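Local coordinates for CELL WALL surface anchor family protein (PDB 2X9Z) that forms the repeating backbone subunit of the pneumococcal pilus, a surface fibre linked to cell adhesion, at residues A[56-61]-A[212-217]; A[51-56]-A[110-115]; A[79-84]-A[100-105]. The protein carries 1 engineered substitution. All coordinates share one frame; numbering follows the deposited sequence.

Interaction 1: residues A[56-61]-A[212-217]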
ATOM      1  N   ARG A  56       0.845  -3.759  -2.863  1.00  8.78           N
ATOM      2  CA  ARG A  56       0.064  -4.504  -3.853  1.00  9.34           C
ATOM      3  C   ARG A  56       0.292  -3.899  -5.220  1.00  8.67           C
ATOM      4  O   ARG A  56       0.635  -2.724  -5.335  1.00 10.74           O
ATOM      5  CB  ARG A  56      -1.429  -4.483  -3.522  1.00  8.95           C
ATOM      6  CG  ARG A  56      -1.804  -5.187  -2.225  1.00 10.54           C
ATOM      7  CD  ARG A  56      -1.597  -6.705  -2.333  1.00 10.72           C
ATOM      8  NE  ARG A  56      -2.086  -7.439  -1.157  1.00 11.65           N
ATOM      9  CZ  ARG A  56      -1.438  -7.534   0.000  1.00 10.45           C
ATOM     10  NH1 ARG A  56      -0.274  -6.924   0.164  1.00 11.96           N
ATOM     11  NH2 ARG A  56      -1.963  -8.231   1.001  1.00 12.97           N
HETATM   12  N   MSE A  57       0.104  -4.690  -6.268  0.99  9.92           N
HETATM   13  CA  MSE A  57       0.361  -4.172  -7.607  1.00 11.51           C
HETATM   14  C   MSE A  57      -0.687  -4.617  -8.616  1.00 10.05           C
HETATM   15  O   MSE A  57      -1.411  -5.597  -8.404  0.87 10.78           O
HETATM   16  CB  MSE A  57       1.780  -4.515  -8.057  1.00 13.79           C
HETATM   17  CG  MSE A  57       2.090  -5.999  -8.102  1.00 13.29           C
HETATM   18 SE   MSE A  57       4.002  -6.326  -7.806  0.66 14.11          SE
HETATM   19  CE  MSE A  57       3.993  -5.986  -5.882  0.91 15.58           C
ATOM     20  N   THR A  58      -0.789  -3.866  -9.706  1.00 10.46           N
ATOM     21  CA  THR A  58      -1.824  -4.114 -10.709  1.00 10.73           C
ATOM     22  C   THR A  58      -1.511  -5.381 -11.509  1.00 10.94           C
ATOM     23  O   THR A  58      -0.378  -5.865 -11.504  1.00 11.30           O
ATOM     24  CB  THR A  58      -2.039  -2.882 -11.599  1.00 10.89           C
ATOM     25  OG1 THR A  58      -0.795  -2.505 -12.194  1.00 11.64           O
ATOM     26  CG2 THR A  58      -2.543  -1.715 -10.745  1.00 12.49           C
ATOM     27  N   GLU A  59      -2.523  -5.925 -12.175  1.00 11.79           N
ATOM     28  CA  GLU A  59      -2.457  -7.308 -12.646  1.00 13.90           C
ATOM     29  C   GLU A  59      -1.411  -7.585 -13.732  1.00 12.98           C
ATOM     30  O   GLU A  59      -1.011  -8.735 -13.919  1.00 14.58           O
ATOM     31  CB  GLU A  59      -3.837  -7.801 -13.084  1.00 18.66           C
ATOM     32  CG  GLU A  59      -4.375  -7.117 -14.315  1.00 21.87           C
ATOM     33  CD  GLU A  59      -5.636  -7.780 -14.844  1.00 23.54           C
ATOM     34  OE1 GLU A  59      -6.145  -8.724 -14.205  1.00 26.98           O
ATOM     35  OE2 GLU A  59      -6.121  -7.359 -15.905  1.00 24.02           O
ATOM     36  N   GLY A  60      -0.957  -6.542 -14.425  1.00 12.53           N
ATOM     37  CA  GLY A  60       0.069  -6.688 -15.446  1.00 12.95           C
ATOM     38  C   GLY A  60       1.460  -6.869 -14.868  1.00 11.85           C
ATOM     39  O   GLY A  60       2.413  -7.127 -15.603  1.00 13.43           O
ATOM     40  N   LEU A  61       1.582  -6.704 -13.553  1.00 11.01           N
ATOM     41  CA  LEU A  61       2.834  -6.991 -12.855  1.00 11.98           C
ATOM     42  C   LEU A  61       2.658  -8.199 -11.953  1.00 13.68           C
ATOM     43  O   LEU A  61       1.917  -8.146 -10.975  1.00 16.48           O
ATOM     44  CB  LEU A  61       3.267  -5.794 -12.009  1.00 12.25           C
ATOM     45  CG  LEU A  61       3.820  -4.586 -12.751  1.00 13.09           C
ATOM     46  CD1 LEU A  61       3.781  -3.367 -11.847  1.00 13.62           C
ATOM     47  CD2 LEU A  61       5.237  -4.864 -13.247  1.00 13.58           C
ATOM     48  N   ASN A 212     -12.682  -3.101 -17.371  1.00 27.11           N
ATOM     49  CA  ASN A 212     -11.343  -3.627 -17.628  1.00 28.60           C
ATOM     50  C   ASN A 212     -10.233  -2.840 -16.933  1.00 29.06           C
ATOM     51  O   ASN A 212      -9.048  -3.081 -17.170  1.00 31.17           O
ATOM     52  CB  ASN A 212     -11.076  -3.672 -19.132  1.00 30.64           C
ATOM     53  CG  ASN A 212     -12.026  -4.596 -19.858  1.00 35.09           C
ATOM     54  OD1 ASN A 212     -12.214  -5.744 -19.461  1.00 37.10           O
ATOM     55  ND2 ASN A 212     -12.636  -4.097 -20.927  1.00 37.68           N
ATOM     56  N   THR A 213     -10.615  -1.898 -16.081  1.00 27.26           N
ATOM     57  CA  THR A 213      -9.642  -1.072 -15.381  1.00 24.42           C
ATOM     58  C   THR A 213      -9.646  -1.419 -13.894  1.00 19.86           C
ATOM     59  O   THR A 213     -10.705  -1.652 -13.312  1.00 19.56           O
ATOM     60  CB  THR A 213      -9.949   0.431 -15.579  1.00 25.72           C
ATOM     61  OG1 THR A 213      -9.822   0.763 -16.966  1.00 28.19           O
ATOM     62  CG2 THR A 213      -8.989   1.293 -14.782  1.00 26.76           C
ATOM     63  N   GLU A 214      -8.467  -1.478 -13.282  1.00 18.04           N
ATOM     64  CA  GLU A 214      -8.379  -1.672 -11.836  1.00 15.83           C
ATOM     65  C   GLU A 214      -8.393  -0.343 -11.110  1.00 16.30           C
ATOM     66  O   GLU A 214      -7.680   0.583 -11.495  1.00 17.98           O
ATOM     67  CB  GLU A 214      -7.108  -2.432 -11.475  1.00 13.94           C
ATOM     68  CG  GLU A 214      -7.164  -3.888 -11.831  1.00 13.92           C
ATOM     69  CD  GLU A 214      -5.929  -4.618 -11.376  1.00 15.46           C
ATOM     70  OE1 GLU A 214      -4.890  -4.490 -12.046  1.00 16.26           O
ATOM     71  OE2 GLU A 214      -5.991  -5.302 -10.340  1.00 20.23           O
ATOM     72  N   TYR A 215      -9.203  -0.266 -10.054  1.00 16.41           N
ATOM     73  CA  TYR A 215      -9.316   0.937  -9.245  1.00 14.70           C
ATOM     74  C   TYR A 215      -9.039   0.608  -7.787  1.00 14.05           C
ATOM     75  O   TYR A 215      -8.999  -0.555  -7.396  1.00 14.86           O
ATOM     76  CB  TYR A 215     -10.728   1.518  -9.328  1.00 15.22           C
ATOM     77  CG  TYR A 215     -11.211   1.867 -10.717  1.00 15.86           C
ATOM     78  CD1 TYR A 215     -11.077   3.155 -11.216  1.00 18.45           C
ATOM     79  CD2 TYR A 215     -11.833   0.915 -11.514  1.00 16.97           C
ATOM     80  CE1 TYR A 215     -11.530   3.480 -12.486  1.00 19.71           C
ATOM     81  CE2 TYR A 215     -12.291   1.229 -12.781  1.00 18.74           C
ATOM     82  CZ  TYR A 215     -12.140   2.516 -13.262  1.00 20.37           C
ATOM     83  OH  TYR A 215     -12.599   2.834 -14.517  1.00 23.60           O
ATOM     84  N   LYS A 216      -8.859   1.644  -6.981  1.00 13.48           N
ATOM     85  CA  LYS A 216      -8.675   1.459  -5.548  1.00 13.36           C
ATOM     86  C   LYS A 216      -9.403   2.578  -4.816  1.00 12.86           C
ATOM     87  O   LYS A 216      -9.356   3.729  -5.248  1.00 13.56           O
ATOM     88  CB  LYS A 216      -7.183   1.460  -5.189  1.00 14.61           C
ATOM     89  CG  LYS A 216      -6.417   2.702  -5.646  1.00 14.51           C
ATOM     90  CD  LYS A 216      -4.905   2.600  -5.382  1.00 15.37           C
ATOM     91  CE  LYS A 216      -4.191   3.892  -5.778  1.00 16.40           C
ATOM     92  NZ  LYS A 216      -2.708   3.804  -5.665  1.00 18.02           N
ATOM     93  N   PHE A 217     -10.090   2.244  -3.721  1.00 11.80           N
ATOM     94  CA  PHE A 217     -10.622   3.266  -2.822  1.00 11.92           C
ATOM     95  C   PHE A 217      -9.529   3.590  -1.811  1.00 11.48           C
ATOM     96  O   PHE A 217      -9.107   2.710  -1.046  1.00 14.51           O
ATOM     97  CB  PHE A 217     -11.857   2.781  -2.050  1.00 11.44           C
ATOM     98  CG  PHE A 217     -13.109   2.672  -2.875  1.00 12.85           C
ATOM     99  CD1 PHE A 217     -13.853   3.800  -3.204  1.00 13.64           C
ATOM    100  CD2 PHE A 217     -13.574   1.431  -3.279  1.00 15.08           C
ATOM    101  CE1 PHE A 217     -15.023   3.689  -3.945  1.00 15.08           C
ATOM    102  CE2 PHE A 217     -14.739   1.312  -4.014  1.00 16.49           C
ATOM    103  CZ  PHE A 217     -15.464   2.441  -4.352  1.00 16.01           C
TER
HETATM  104  O   HOH W   1      -4.094  -6.598  -8.934  1.00 16.33           O

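Interaction 2: residues A[51-56]-A[110-115]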
ATOM      1  N   ALA A  51       5.682  -1.305  12.905  1.00 11.47           N
ATOM      2  CA  ALA A  51       6.307  -0.802  11.693  1.00 11.38           C
ATOM      3  C   ALA A  51       6.005  -1.832  10.612  1.00 11.33           C
ATOM      4  O   ALA A  51       6.664  -2.869  10.528  1.00 11.77           O
ATOM      5  CB  ALA A  51       7.801  -0.629  11.882  1.00 12.43           C
ATOM      6  N   ASN A  52       4.988  -1.535   9.806  1.00 11.08           N
ATOM      7  CA  ASN A  52       4.458  -2.467   8.818  0.56 11.38           C
ATOM      8  C   ASN A  52       4.463  -1.853   7.418  1.00  9.43           C
ATOM      9  O   ASN A  52       4.032  -0.708   7.247  0.86  9.11           O
ATOM     10  CB  ASN A  52       3.025  -2.837   9.216  0.56 12.87           C
ATOM     11  CG  ASN A  52       2.354  -3.778   8.230  0.56 15.36           C
ATOM     12  OD1 ASN A  52       2.630  -4.979   8.214  0.56 16.84           O
ATOM     13  ND2 ASN A  52       1.447  -3.237   7.414  0.56 16.43           N
ATOM     14  N   TRP A  53       4.927  -2.615   6.432  1.00 10.24           N
ATOM     15  CA  TRP A  53       4.860  -2.191   5.037  1.00  9.32           C
ATOM     16  C   TRP A  53       3.921  -3.128   4.286  1.00 10.03           C
ATOM     17  O   TRP A  53       4.003  -4.344   4.425  1.00 12.01           O
ATOM     18  CB  TRP A  53       6.236  -2.222   4.364  1.00 10.54           C
ATOM     19  CG  TRP A  53       7.214  -1.225   4.917  1.00  9.07           C
ATOM     20  CD1 TRP A  53       7.489   0.025   4.415  1.00 10.56           C
ATOM     21  CD2 TRP A  53       8.042  -1.385   6.079  1.00  9.68           C
ATOM     22  NE1 TRP A  53       8.442   0.642   5.191  1.00 11.30           N
ATOM     23  CE2 TRP A  53       8.796  -0.199   6.217  1.00 10.56           C
ATOM     24  CE3 TRP A  53       8.220  -2.413   7.013  1.00 11.13           C
ATOM     25  CZ2 TRP A  53       9.715  -0.013   7.248  1.00 12.01           C
ATOM     26  CZ3 TRP A  53       9.133  -2.225   8.038  1.00 11.93           C
ATOM     27  CH2 TRP A  53       9.870  -1.032   8.145  1.00 12.53           C
ATOM     28  N   SER A  54       3.050  -2.558   3.469  1.00  8.79           N
ATOM     29  CA  SER A  54       2.064  -3.329   2.736  1.00  9.03           C
ATOM     30  C   SER A  54       2.141  -2.872   1.277  1.00  8.60           C
ATOM     31  O   SER A  54       2.105  -1.676   0.996  1.00 10.52           O
ATOM     32  CB  SER A  54       0.677  -3.072   3.337  1.00  9.75           C
ATOM     33  OG  SER A  54      -0.338  -3.829   2.703  1.00 10.65           O
ATOM     34  N   ASP A  55       2.239  -3.823   0.353  1.00  8.98           N
ATOM     35  CA  ASP A  55       2.472  -3.520  -1.052  1.00  8.81           C
ATOM     36  C   ASP A  55       1.570  -4.384  -1.940  1.00  8.76           C
ATOM     37  O   ASP A  55       1.527  -5.601  -1.790  1.00  8.63           O
ATOM     38  CB  ASP A  55       3.949  -3.791  -1.349  1.00 11.35           C
ATOM     39  CG  ASP A  55       4.416  -3.234  -2.672  1.00 13.24           C
ATOM     40  OD1 ASP A  55       3.603  -2.846  -3.541  1.00 14.94           O
ATOM     41  OD2 ASP A  55       5.654  -3.204  -2.837  1.00 16.70           O
ATOM     42  N   ARG A  56       0.845  -3.759  -2.863  1.00  8.78           N
ATOM     43  CA  ARG A  56       0.064  -4.504  -3.853  1.00  9.34           C
ATOM     44  C   ARG A  56       0.292  -3.899  -5.220  1.00  8.67           C
ATOM     45  O   ARG A  56       0.635  -2.724  -5.335  1.00 10.74           O
ATOM     46  CB  ARG A  56      -1.429  -4.483  -3.522  1.00  8.95           C
ATOM     47  CG  ARG A  56      -1.804  -5.187  -2.225  1.00 10.54           C
ATOM     48  CD  ARG A  56      -1.597  -6.705  -2.333  1.00 10.72           C
ATOM     49  NE  ARG A  56      -2.086  -7.439  -1.157  1.00 11.65           N
ATOM     50  CZ  ARG A  56      -1.438  -7.534   0.000  1.00 10.45           C
ATOM     51  NH1 ARG A  56      -0.274  -6.924   0.164  1.00 11.96           N
ATOM     52  NH2 ARG A  56      -1.963  -8.231   1.001  1.00 12.97           N
ATOM     53  N   LYS A 110      17.335   5.985  11.080  1.00 12.85           N
ATOM     54  CA  LYS A 110      17.618   4.634  10.596  1.00 12.60           C
ATOM     55  C   LYS A 110      16.941   4.447   9.245  1.00 13.01           C
ATOM     56  O   LYS A 110      15.816   4.912   9.031  1.00 15.65           O
ATOM     57  CB  LYS A 110      17.115   3.570  11.583  1.00 13.81           C
ATOM     58  CG  LYS A 110      17.743   3.640  12.977  1.00 15.17           C
ATOM     59  CD  LYS A 110      19.257   3.448  12.961  1.00 21.04           C
ATOM     60  CE  LYS A 110      19.636   1.996  13.146  1.00 20.63           C
ATOM     61  NZ  LYS A 110      21.105   1.760  13.007  1.00 18.09           N
ATOM     62  N   THR A 111      17.625   3.779   8.326  1.00 11.01           N
ATOM     63  CA  THR A 111      17.096   3.593   6.984  1.00 11.47           C
ATOM     64  C   THR A 111      16.744   2.142   6.732  1.00 10.63           C
ATOM     65  O   THR A 111      17.622   1.276   6.736  1.00 12.05           O
ATOM     66  CB  THR A 111      18.123   4.028   5.935  1.00 12.97           C
ATOM     67  OG1 THR A 111      18.435   5.414   6.128  1.00 14.51           O
ATOM     68  CG2 THR A 111      17.578   3.827   4.535  1.00 12.53           C
ATOM     69  N   VAL A 112      15.462   1.879   6.494  1.00  9.74           N
ATOM     70  CA  VAL A 112      15.013   0.536   6.139  1.00 10.97           C
ATOM     71  C   VAL A 112      14.878   0.466   4.628  1.00 11.37           C
ATOM     72  O   VAL A 112      14.287   1.354   4.025  1.00 13.44           O
ATOM     73  CB  VAL A 112      13.646   0.190   6.777  1.00 11.14           C
ATOM     74  CG1 VAL A 112      13.268  -1.256   6.463  1.00 11.45           C
ATOM     75  CG2 VAL A 112      13.684   0.411   8.281  1.00 12.57           C
ATOM     76  N   LYS A 113      15.437  -0.574   4.019  1.00  9.39           N
ATOM     77  CA  LYS A 113      15.284  -0.780   2.587  1.00 10.53           C
ATOM     78  C   LYS A 113      14.717  -2.170   2.321  1.00  9.94           C
ATOM     79  O   LYS A 113      15.220  -3.177   2.828  1.00 11.41           O
ATOM     80  CB  LYS A 113      16.631  -0.616   1.876  1.00 12.18           C
ATOM     81  CG  LYS A 113      16.579  -0.815   0.364  1.00 17.52           C
ATOM     82  CD  LYS A 113      17.930  -0.472  -0.250  1.00 24.76           C
ATOM     83  CE  LYS A 113      18.015  -0.846  -1.711  1.00 33.21           C
ATOM     84  NZ  LYS A 113      19.377  -0.554  -2.228  1.00 37.39           N
ATOM     85  N   ILE A 114      13.653  -2.211   1.532  1.00  9.59           N
ATOM     86  CA  ILE A 114      13.020  -3.458   1.139  1.00 10.10           C
ATOM     87  C   ILE A 114      13.129  -3.556  -0.375  1.00  9.80           C
ATOM     88  O   ILE A 114      12.748  -2.629  -1.095  1.00 11.37           O
ATOM     89  CB  ILE A 114      11.535  -3.484   1.536  1.00 11.23           C
ATOM     90  CG1 ILE A 114      11.393  -3.336   3.051  1.00 11.38           C
ATOM     91  CG2 ILE A 114      10.859  -4.771   1.032  1.00 11.04           C
ATOM     92  CD1 ILE A 114       9.960  -3.088   3.500  1.00 13.48           C
ATOM     93  N   THR A 115      13.677  -4.660  -0.866  1.00 10.02           N
ATOM     94  CA  THR A 115      13.810  -4.856  -2.306  1.00  9.90           C
ATOM     95  C   THR A 115      13.065  -6.112  -2.728  1.00  9.82           C
ATOM     96  O   THR A 115      12.896  -7.051  -1.940  1.00 11.40           O
ATOM     97  CB  THR A 115      15.287  -4.951  -2.742  1.00 11.77           C
ATOM     98  OG1 THR A 115      15.894  -6.099  -2.141  1.00 15.35           O
ATOM     99  CG2 THR A 115      16.063  -3.717  -2.319  1.00 12.89           C
TER

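Interaction 3: residues A[79-84]-A[100-105]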
ATOM      1  N   ALA A  79      16.151 -13.500  10.324  1.00 19.87           N
ATOM      2  CA  ALA A  79      14.811 -14.020  10.030  1.00 21.07           C
ATOM      3  C   ALA A  79      13.756 -13.676  11.086  1.00 19.32           C
ATOM      4  O   ALA A  79      12.610 -13.342  10.752  1.00 20.10           O
ATOM      5  CB  ALA A  79      14.864 -15.522   9.816  1.00 22.11           C
ATOM      6  N   GLY A  80      14.135 -13.760  12.355  1.00 18.29           N
ATOM      7  CA  GLY A  80      13.209 -13.494  13.443  1.00 17.23           C
ATOM      8  C   GLY A  80      12.920 -12.020  13.680  1.00 14.26           C
ATOM      9  O   GLY A  80      12.130 -11.676  14.565  1.00 15.39           O
ATOM     10  N   ASP A  81      13.548 -11.147  12.896  1.00 12.75           N
ATOM     11  CA  ASP A  81      13.368  -9.703  13.048  1.00 11.52           C
ATOM     12  C   ASP A  81      12.123  -9.169  12.334  1.00 11.78           C
ATOM     13  O   ASP A  81      11.738  -8.015  12.529  1.00 11.61           O
ATOM     14  CB  ASP A  81      14.581  -8.951  12.502  1.00 12.28           C
ATOM     15  CG  ASP A  81      15.830  -9.163  13.324  1.00 13.99           C
ATOM     16  OD1 ASP A  81      15.734  -9.653  14.472  1.00 15.74           O
ATOM     17  OD2 ASP A  81      16.913  -8.823  12.814  1.00 14.18           O
ATOM     18  N   TYR A  82      11.522  -9.984  11.477  1.00 11.40           N
ATOM     19  CA  TYR A  82      10.371  -9.538  10.701  1.00 11.18           C
ATOM     20  C   TYR A  82       9.483 -10.717  10.334  1.00 10.50           C
ATOM     21  O   TYR A  82       9.919 -11.867  10.381  1.00 12.22           O
ATOM     22  CB  TYR A  82      10.813  -8.795   9.427  1.00 11.08           C
ATOM     23  CG  TYR A  82      11.584  -9.639   8.434  1.00 10.77           C
ATOM     24  CD1 TYR A  82      12.943  -9.876   8.602  1.00 13.56           C
ATOM     25  CD2 TYR A  82      10.959 -10.174   7.311  1.00 11.66           C
ATOM     26  CE1 TYR A  82      13.654 -10.637   7.692  1.00 13.94           C
ATOM     27  CE2 TYR A  82      11.661 -10.941   6.397  1.00 13.60           C
ATOM     28  CZ  TYR A  82      13.011 -11.167   6.590  1.00 13.83           C
ATOM     29  OH  TYR A  82      13.711 -11.921   5.681  1.00 17.28           O
ATOM     30  N   ALA A  83       8.237 -10.415   9.975  1.00 10.31           N
ATOM     31  CA  ALA A  83       7.286 -11.404   9.505  1.00 10.57           C
ATOM     32  C   ALA A  83       6.809 -10.961   8.136  1.00  9.83           C
ATOM     33  O   ALA A  83       6.246  -9.874   7.988  1.00 12.16           O
ATOM     34  CB  ALA A  83       6.112 -11.512  10.459  1.00 13.25           C
ATOM     35  N   LEU A  84       7.059 -11.800   7.139  1.00  9.83           N
ATOM     36  CA  LEU A  84       6.705 -11.525   5.757  1.00  9.96           C
ATOM     37  C   LEU A  84       5.578 -12.455   5.325  1.00  9.80           C
ATOM     38  O   LEU A  84       5.654 -13.667   5.535  1.00 10.58           O
ATOM     39  CB  LEU A  84       7.926 -11.766   4.863  1.00 10.09           C
ATOM     40  CG  LEU A  84       7.718 -11.676   3.350  1.00 10.76           C
ATOM     41  CD1 LEU A  84       7.362 -10.252   2.949  1.00 11.75           C
ATOM     42  CD2 LEU A  84       8.957 -12.140   2.614  1.00 12.36           C
ATOM     43  N   LEU A 100      11.939  -4.383  15.761  1.00 12.03           N
ATOM     44  CA  LEU A 100      11.640  -3.052  16.273  1.00 12.39           C
ATOM     45  C   LEU A 100      12.790  -2.545  17.133  1.00 11.30           C
ATOM     46  O   LEU A 100      13.084  -1.353  17.153  1.00 13.64           O
ATOM     47  CB  LEU A 100      10.344  -3.064  17.077  1.00 12.95           C
ATOM     48  CG  LEU A 100       9.068  -3.147  16.232  1.00 13.20           C
ATOM     49  CD1 LEU A 100       7.865  -3.472  17.097  1.00 14.69           C
ATOM     50  CD2 LEU A 100       8.848  -1.858  15.451  1.00 14.57           C
ATOM     51  N   ALA A 101      13.452  -3.454  17.842  1.00 12.56           N
ATOM     52  CA  ALA A 101      14.564  -3.062  18.704  1.00 13.83           C
ATOM     53  C   ALA A 101      15.706  -2.429  17.911  1.00 12.90           C
ATOM     54  O   ALA A 101      16.487  -1.653  18.457  1.00 15.02           O
ATOM     55  CB  ALA A 101      15.072  -4.258  19.511  1.00 16.59           C
ATOM     56  N   LYS A 102      15.805  -2.771  16.630  1.00 12.26           N
ATOM     57  CA  LYS A 102      16.879  -2.262  15.784  1.00 13.36           C
ATOM     58  C   LYS A 102      16.569  -0.900  15.155  1.00 12.64           C
ATOM     59  O   LYS A 102      17.473  -0.239  14.648  1.00 14.16           O
ATOM     60  CB  LYS A 102      17.245  -3.287  14.702  1.00 13.65           C
ATOM     61  CG  LYS A 102      17.885  -4.543  15.275  1.00 13.82           C
ATOM     62  CD  LYS A 102      18.158  -5.599  14.221  1.00 14.74           C
ATOM     63  CE  LYS A 102      18.960  -6.742  14.832  1.00 16.13           C
ATOM     64  NZ  LYS A 102      19.231  -7.813  13.836  1.00 16.06           N
ATOM     65  N   VAL A 103      15.306  -0.472  15.195  1.00 10.03           N
ATOM     66  CA  VAL A 103      14.953   0.846  14.661  1.00 11.47           C
ATOM     67  C   VAL A 103      14.448   1.821  15.721  1.00 11.17           C
ATOM     68  O   VAL A 103      14.490   3.023  15.504  1.00 13.45           O
ATOM     69  CB  VAL A 103      13.938   0.773  13.486  1.00 13.37           C
ATOM     70  CG1 VAL A 103      14.500  -0.061  12.352  1.00 15.02           C
ATOM     71  CG2 VAL A 103      12.597   0.225  13.953  1.00 14.52           C
ATOM     72  N   ASN A 104      13.984   1.304  16.860  1.00 11.48           N
ATOM     73  CA  ASN A 104      13.492   2.142  17.952  1.00 12.36           C
ATOM     74  C   ASN A 104      14.625   2.579  18.868  1.00 11.43           C
ATOM     75  O   ASN A 104      15.629   1.872  19.010  1.00 12.07           O
ATOM     76  CB  ASN A 104      12.474   1.382  18.807  1.00 12.94           C
ATOM     77  CG  ASN A 104      11.084   1.371  18.212  1.00 12.97           C
ATOM     78  OD1 ASN A 104      10.735   2.215  17.384  1.00 13.45           O
ATOM     79  ND2 ASN A 104      10.272   0.412  18.645  1.00 12.85           N
ATOM     80  N   ASP A 105      14.453   3.732  19.510  1.00 12.82           N
ATOM     81  CA  ASP A 105      15.402   4.202  20.515  1.00 14.03           C
ATOM     82  C   ASP A 105      16.845   4.210  20.009  1.00 13.86           C
ATOM     83  O   ASP A 105      17.772   3.807  20.721  1.00 14.90           O
ATOM     84  CB  ASP A 105      15.295   3.362  21.791  1.00 16.36           C
ATOM     85  CG  ASP A 105      15.937   4.036  22.997  1.00 22.65           C
ATOM     86  OD1 ASP A 105      16.018   5.285  23.015  1.00 24.40           O
ATOM     87  OD2 ASP A 105      16.354   3.318  23.934  1.00 26.15           O
TER
HETATM   88  O   HOH W   2      17.904  -9.652  16.119  1.00 20.71           O

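Interaction 1: residues A[56-61]-A[212-217]
Glu214 OE1 is bound directly by the backbone N of Glu59, and Glu214 OE2 is joined to the backbone O of Met57 through a water. The direct bond, Glu59 N to Glu214 OE1, is 2.8 Å long, with an N-H...O angle of 159°. It uses the syn lone pair of OE1. Glu214 OE2 accepts from the water at 2.7 Å. The same water donates to the O of Met57, a selenomethionine here, at 2.9 Å. One carboxylate is thus held directly and through water by two backbone groups, which should limit how far it turns. The Glu214 side chain is extended beyond CG (chi2 -176°) and reaches out from the residue just before strand 215-219.

It meets the bend where strand 50-57 ends and a type I beta turn runs from Thr58 to Leu61. The two sides belong to different Cna-B-like regions of the pilin, so the contact probably joins two of its beta domains. Strand 215-219 belongs to a three-stranded sheet in the second of them.

Thr58 CB lies 3.3 Å from Glu214 OE1, and its hydroxyl is bonded to Glu130 and to the N of Ser131. Glu59 CG sits 3.5 Å from Glu214 OE1. The two carboxylate planes are 49° apart. Their OE1 atoms stay 4.9 Å from each other, a like-charge approach probably eased by the salt bridge from Glu59 OE2 to Lys152. Glu214 N is held in turn by Gln187 OE1.

Interaction 2: residues A[51-56]-A[110-115]
Trp53 meets Ile114 and Val112 in the buried interior between two sheets. It has the most surface buried by the contact. Ile114 CD1 sits over one face of the indole, 3.5 Å above its plane. It is 3.8 Å from the centroid of the five-membered ring and 22° off the ring normal, a CH-pi contact. The closest ring atoms are CG and CD2 of Trp53, both 3.6 Å from Ile114 CD1. The methyl therefore lies near the bond between them and touches both rings of the indole.

The Ile114 chain is extended at its end (chi2 169°), which carries CD1 outward to the tryptophan. Val112 meets the far end of the indole. Its CG1 is 3.8 Å from Trp53 CH2, and its approach to the ring is oblique. Val112 CG2 lies a little farther from the same atom, at 4.1 Å. The valine thus uses both methyls at the six-membered ring, while the isoleucine uses one methyl nearer the backbone of Trp53.

The contact across the two segments is apolar. The indole N-H is taken up by another strand: Trp53 NE1 donates to Thr40 OG1. Phe136 also meets the indole, with the ring planes about 35° apart.

This is face-to-face packing of a beta sandwich, as expected of a Cna-B-like domain. Strand 50-57 lies in the mixed sheet between strands 130-139 and 90-95. Strand 110-120 lies in the antiparallel sheet between strands 33-42 and 61-72. Val70 and Val68 of strand 61-72 touch Val112 and Ile114 from within that second sheet.

Interaction 3: residues A[79-84]-A[100-105]
Lys102 NZ meets Asp81 OD2 at 2.7 Å in a salt bridge that is also a hydrogen bond. The lysine is extended from CG to NZ, with chi2, chi3 and chi4 at 176°, 173° and 179°. This straight chain carries the ammonium from helix 97-103 across to the 3-10 segment 79-81. CG lies anti to the carbonyl carbon in both residues. In Asp81 this brings the short carboxylate out to meet the lysine.

The two side chains cross at about a right angle. NZ comes to OD2 on the syn side, tilted somewhat out of the carboxylate plane. Lys102 CE and CD follow behind, with CE 3.5 Å from Asp81 OD2. The other oxygen, OD1, is 4.0 Å from NZ, so the bridge is one-sided. A water links this other oxygen to the ammonium. It donates to Asp81 OD1 at 2.7 Å and accepts a weak bond from Lys102 NZ.

The site lies at the edge of the Cna-B-like domain, where the 3-10 segment before edge strand 82-87 meets the short helix. Asp81 OD2 also accepts from the backbone N of Glu78, which ties the carboxylate to its own loop. Asp81 is buried and Lys102 partly exposed. The ion pair runs through OD2 alone, with a water between OD1 and the ammonium, and the lysine would be expected to stabilise the charged form of the aspartate.

In the fold
From the N terminus, strand 50-57 comes first and serves two contacts. Its residues 51-56 begin interaction 2; the end of the strand and the turn after it, 56-61, begin interaction 1. The chain then runs through 79-84 and 100-105, where interaction 3 closes a short loop. That loop is nested inside the larger one closed when 110-115 returns to 51-56. It is also nested inside interaction 1, which closes last at 212-217. Interactions 1 and 2 cross along the chain, and their segments overlap at Arg56. Interaction 2 joins the two sheets of one domain, interaction 3 ties its helix to the 3-10 segment before strand 82-87, and interaction 1 probably reaches a second domain. Lys110 and Val112 pack against Lys102 and Val103 of interaction 3.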